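Local atomic coordinates of Serpin48 (Tenebrio molitor, PDB entry 3OZQ), a protein that belongs to the serpin family and inhibits the serine protease SPE with high specificity in the innate immunity of an insect. Residues P269-E274 against G370-L375. Residues are numbered along the deposited sequence; the frame is centred on the assembly and turned at random.
Sequences PKFKIE and GRVTTL
With chi1 at 61°, F271 holds CG between its own backbone N and carbonyl carbon, and its ring stands so that V372 lies over one face; V372 in turn, with CG1 anti to the backbone N (chi1 171°), has CG2 left to make the touch. That methyl sits 4.0 Å from CD2 of F271, off toward the rim of the ring rather than above its middle. The same CG2 also meets I273, whose extended chain carries CD1 to 3.9 Å from it. One valine methyl is thus shared by F271 and I273; branching at CB keeps it close to the backbone, where it can touch both. I273 CD1 also lies 3.6 Å from the carbonyl O of R371, a plain van der Waals touch.

Past the end of strand 365-372, L375 leans back onto the start of the other segment. Its CD2 lies 3.6 Å from CB of P269, the two side chains crossing at about a right angle, while CD1 is 4.1 Å from CB of F271. A compact proline ring offers the leucine methyl a firm apolar surface.

No hydrogen bond joins the segments: the short strands 271-274 and 370-372 pass 9.1 Å apart, their directions 128° apart, and the contact is chiefly apolar side chains with a few touches on backbone oxygens. F271 and I273 pair with V321 and I319 of strand 310-321 in serpin sheet A, G370 with F358 of strand 356-362 in sheet B, and R371 with F34. R371 starts out away from strand 260-278; its NE hydrogen-bonds A32 O and its NH1 forms a salt bridge with E247. F358 meets F271, I273 and V372, adding to the hydrophobic core where sheets A and B pack together.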
ATOM      1  N   PRO A 269      12.372   6.007 -15.362  1.00 35.30           N
ATOM      2  CA  PRO A 269      12.836   7.112 -14.526  1.00 35.30           C
ATOM      3  C   PRO A 269      13.037   6.644 -13.096  1.00 41.69           C
ATOM      4  O   PRO A 269      12.317   5.748 -12.615  1.00 37.72           O
ATOM      5  CB  PRO A 269      11.660   8.098 -14.549  1.00 38.53           C
ATOM      6  CG  PRO A 269      10.808   7.685 -15.706  1.00 38.70           C
ATOM      7  CD  PRO A 269      11.003   6.211 -15.860  1.00 37.50           C
ATOM      8  N   LYS A 270      13.980   7.246 -12.389  1.00 38.23           N
ATOM      9  CA  LYS A 270      13.963   7.034 -10.951  1.00 40.71           C
ATOM     10  C   LYS A 270      12.852   7.884 -10.342  1.00 41.60           C
ATOM     11  O   LYS A 270      12.496   8.937 -10.865  1.00 39.95           O
ATOM     12  CB  LYS A 270      15.328   7.294 -10.315  1.00 47.33           C
ATOM     13  CG  LYS A 270      15.920   8.661 -10.574  1.00 54.43           C
ATOM     14  CD  LYS A 270      17.321   8.723  -9.995  1.00 54.75           C
ATOM     15  CE  LYS A 270      18.122   7.507 -10.412  1.00 50.10           C
ATOM     16  NZ  LYS A 270      19.281   7.308  -9.498  1.00 57.03           N
ATOM     17  N   PHE A 271      12.256   7.406  -9.259  1.00 35.13           N
ATOM     18  CA  PHE A 271      11.183   8.162  -8.647  1.00 35.74           C
ATOM     19  C   PHE A 271      11.052   7.886  -7.161  1.00 37.43           C
ATOM     20  O   PHE A 271      11.359   6.800  -6.679  1.00 38.43           O
ATOM     21  CB  PHE A 271       9.842   7.973  -9.380  1.00 37.92           C
ATOM     22  CG  PHE A 271       9.325   6.545  -9.397  1.00 39.16           C
ATOM     23  CD1 PHE A 271       9.679   5.672 -10.415  1.00 38.56           C
ATOM     24  CD2 PHE A 271       8.457   6.094  -8.413  1.00 35.54           C
ATOM     25  CE1 PHE A 271       9.190   4.370 -10.448  1.00 37.39           C
ATOM     26  CE2 PHE A 271       7.961   4.792  -8.445  1.00 32.08           C
ATOM     27  CZ  PHE A 271       8.334   3.928  -9.456  1.00 34.37           C
ATOM     28  N   LYS A 272      10.631   8.910  -6.442  1.00 36.94           N
ATOM     29  CA  LYS A 272      10.363   8.787  -5.025  1.00 37.29           C
ATOM     30  C   LYS A 272       8.987   9.367  -4.800  1.00 35.59           C
ATOM     31  O   LYS A 272       8.654  10.418  -5.359  1.00 36.28           O
ATOM     32  CB  LYS A 272      11.415   9.545  -4.217  1.00 37.21           C
ATOM     33  CG  LYS A 272      11.389   9.211  -2.739  1.00 47.65           C
ATOM     34  CD  LYS A 272      12.594   9.793  -2.012  1.00 49.74           C
ATOM     35  CE  LYS A 272      12.352   9.852  -0.511  1.00 62.37           C
ATOM     36  NZ  LYS A 272      13.438  10.589   0.208  1.00 70.62           N
ATOM     37  N   ILE A 273       8.171   8.666  -4.017  1.00 34.63           N
ATOM     38  CA  ILE A 273       6.849   9.153  -3.656  1.00 31.82           C
ATOM     39  C   ILE A 273       6.577   8.952  -2.168  1.00 36.33           C
ATOM     40  O   ILE A 273       6.867   7.892  -1.612  1.00 37.13           O
ATOM     41  CB  ILE A 273       5.723   8.423  -4.417  1.00 29.38           C
ATOM     42  CG1 ILE A 273       5.997   8.410  -5.932  1.00 34.06           C
ATOM     43  CG2 ILE A 273       4.364   9.043  -4.051  1.00 33.74           C
ATOM     44  CD1 ILE A 273       5.040   7.499  -6.743  1.00 30.56           C
ATOM     45  N   GLU A 274       6.004   9.971  -1.542  1.00 38.77           N
ATOM     46  CA  GLU A 274       5.527   9.887  -0.164  1.00 35.01           C
ATOM     47  C   GLU A 274       4.058  10.253  -0.115  1.00 39.04           C
ATOM     48  O   GLU A 274       3.661  11.303  -0.611  1.00 38.87           O
ATOM     49  CB  GLU A 274       6.301  10.838   0.745  1.00 40.95           C
ATOM     50  CG  GLU A 274       7.640  10.317   1.225  1.00 51.01           C
ATOM     51  CD  GLU A 274       8.011  10.863   2.606  1.00 64.32           C
ATOM     52  OE1 GLU A 274       7.205  10.663   3.555  1.00 55.48           O
ATOM     53  OE2 GLU A 274       9.093  11.498   2.732  1.00 63.33           O
ATOM     54  N   GLY A 370       0.087   2.651  -7.097  1.00 29.60           N
ATOM     55  CA  GLY A 370       0.188   4.095  -7.171  1.00 30.04           C
ATOM     56  C   GLY A 370       0.387   4.573  -8.591  1.00 33.41           C
ATOM     57  O   GLY A 370       0.230   3.826  -9.556  1.00 31.74           O
ATOM     58  N   ARG A 371       0.731   5.844  -8.712  1.00 28.99           N
ATOM     59  CA  ARG A 371       0.883   6.435 -10.011  1.00 34.61           C
ATOM     60  C   ARG A 371       1.916   7.538  -9.942  1.00 32.99           C
ATOM     61  O   ARG A 371       2.200   8.096  -8.868  1.00 26.64           O
ATOM     62  CB  ARG A 371      -0.454   6.984 -10.494  1.00 35.56           C
ATOM     63  CG  ARG A 371      -0.820   8.275  -9.858  1.00 35.80           C
ATOM     64  CD  ARG A 371      -2.145   8.754 -10.353  1.00 39.50           C
ATOM     65  NE  ARG A 371      -2.479  10.029  -9.744  1.00 43.71           N
ATOM     66  CZ  ARG A 371      -3.396  10.856 -10.220  1.00 50.89           C
ATOM     67  NH1 ARG A 371      -4.069  10.530 -11.315  1.00 52.12           N
ATOM     68  NH2 ARG A 371      -3.635  12.009  -9.606  1.00 49.67           N
ATOM     69  N   VAL A 372       2.504   7.814 -11.102  1.00 31.61           N
ATOM     70  CA  VAL A 372       3.398   8.933 -11.287  1.00 33.10           C
ATOM     71  C   VAL A 372       2.843   9.732 -12.462  1.00 36.95           C
ATOM     72  O   VAL A 372       2.657   9.182 -13.551  1.00 37.36           O
ATOM     73  CB  VAL A 372       4.796   8.454 -11.691  1.00 36.28           C
ATOM     74  CG1 VAL A 372       5.668   9.658 -12.092  1.00 34.77           C
ATOM     75  CG2 VAL A 372       5.433   7.638 -10.573  1.00 32.84           C
ATOM     76  N   THR A 373       2.545  11.005 -12.231  1.00 40.41           N
ATOM     77  CA  THR A 373       2.077  11.890 -13.289  1.00 41.18           C
ATOM     78  C   THR A 373       3.058  13.040 -13.439  1.00 43.42           C
ATOM     79  O   THR A 373       2.951  13.837 -14.373  1.00 43.15           O
ATOM     80  CB  THR A 373       0.710  12.514 -12.963  1.00 37.52           C
ATOM     81  OG1 THR A 373       0.873  13.468 -11.906  1.00 42.54           O
ATOM     82  CG2 THR A 373      -0.297  11.444 -12.549  1.00 41.31           C
ATOM     83  N   THR A 374       4.008  13.128 -12.512  1.00 40.34           N
ATOM     84  CA  THR A 374       4.938  14.248 -12.490  1.00 44.36           C
ATOM     85  C   THR A 374       6.286  13.848 -11.891  1.00 46.27           C
ATOM     86  O   THR A 374       6.344  13.081 -10.931  1.00 38.19           O
ATOM     87  CB  THR A 374       4.350  15.438 -11.695  1.00 45.72           C
ATOM     88  OG1 THR A 374       4.929  16.659 -12.158  1.00 52.37           O
ATOM     89  CG2 THR A 374       4.638  15.289 -10.206  1.00 43.76           C
ATOM     90  N   LEU A 375       7.362  14.374 -12.472  1.00 44.84           N
ATOM     91  CA  LEU A 375       8.725  14.090 -12.036  1.00 39.35           C
ATOM     92  C   LEU A 375       9.495  15.386 -12.162  1.00 49.66           C
ATOM     93  O   LEU A 375       9.052  16.292 -12.859  1.00 50.84           O
ATOM     94  CB  LEU A 375       9.373  13.042 -12.942  1.00 42.88           C
ATOM     95  CG  LEU A 375       9.480  11.582 -12.484  1.00 45.89           C
ATOM     96  CD1 LEU A 375       8.524  11.277 -11.339  1.00 44.68           C
ATOM     97  CD2 LEU A 375       9.290  10.615 -13.664  1.00 47.09           C
TER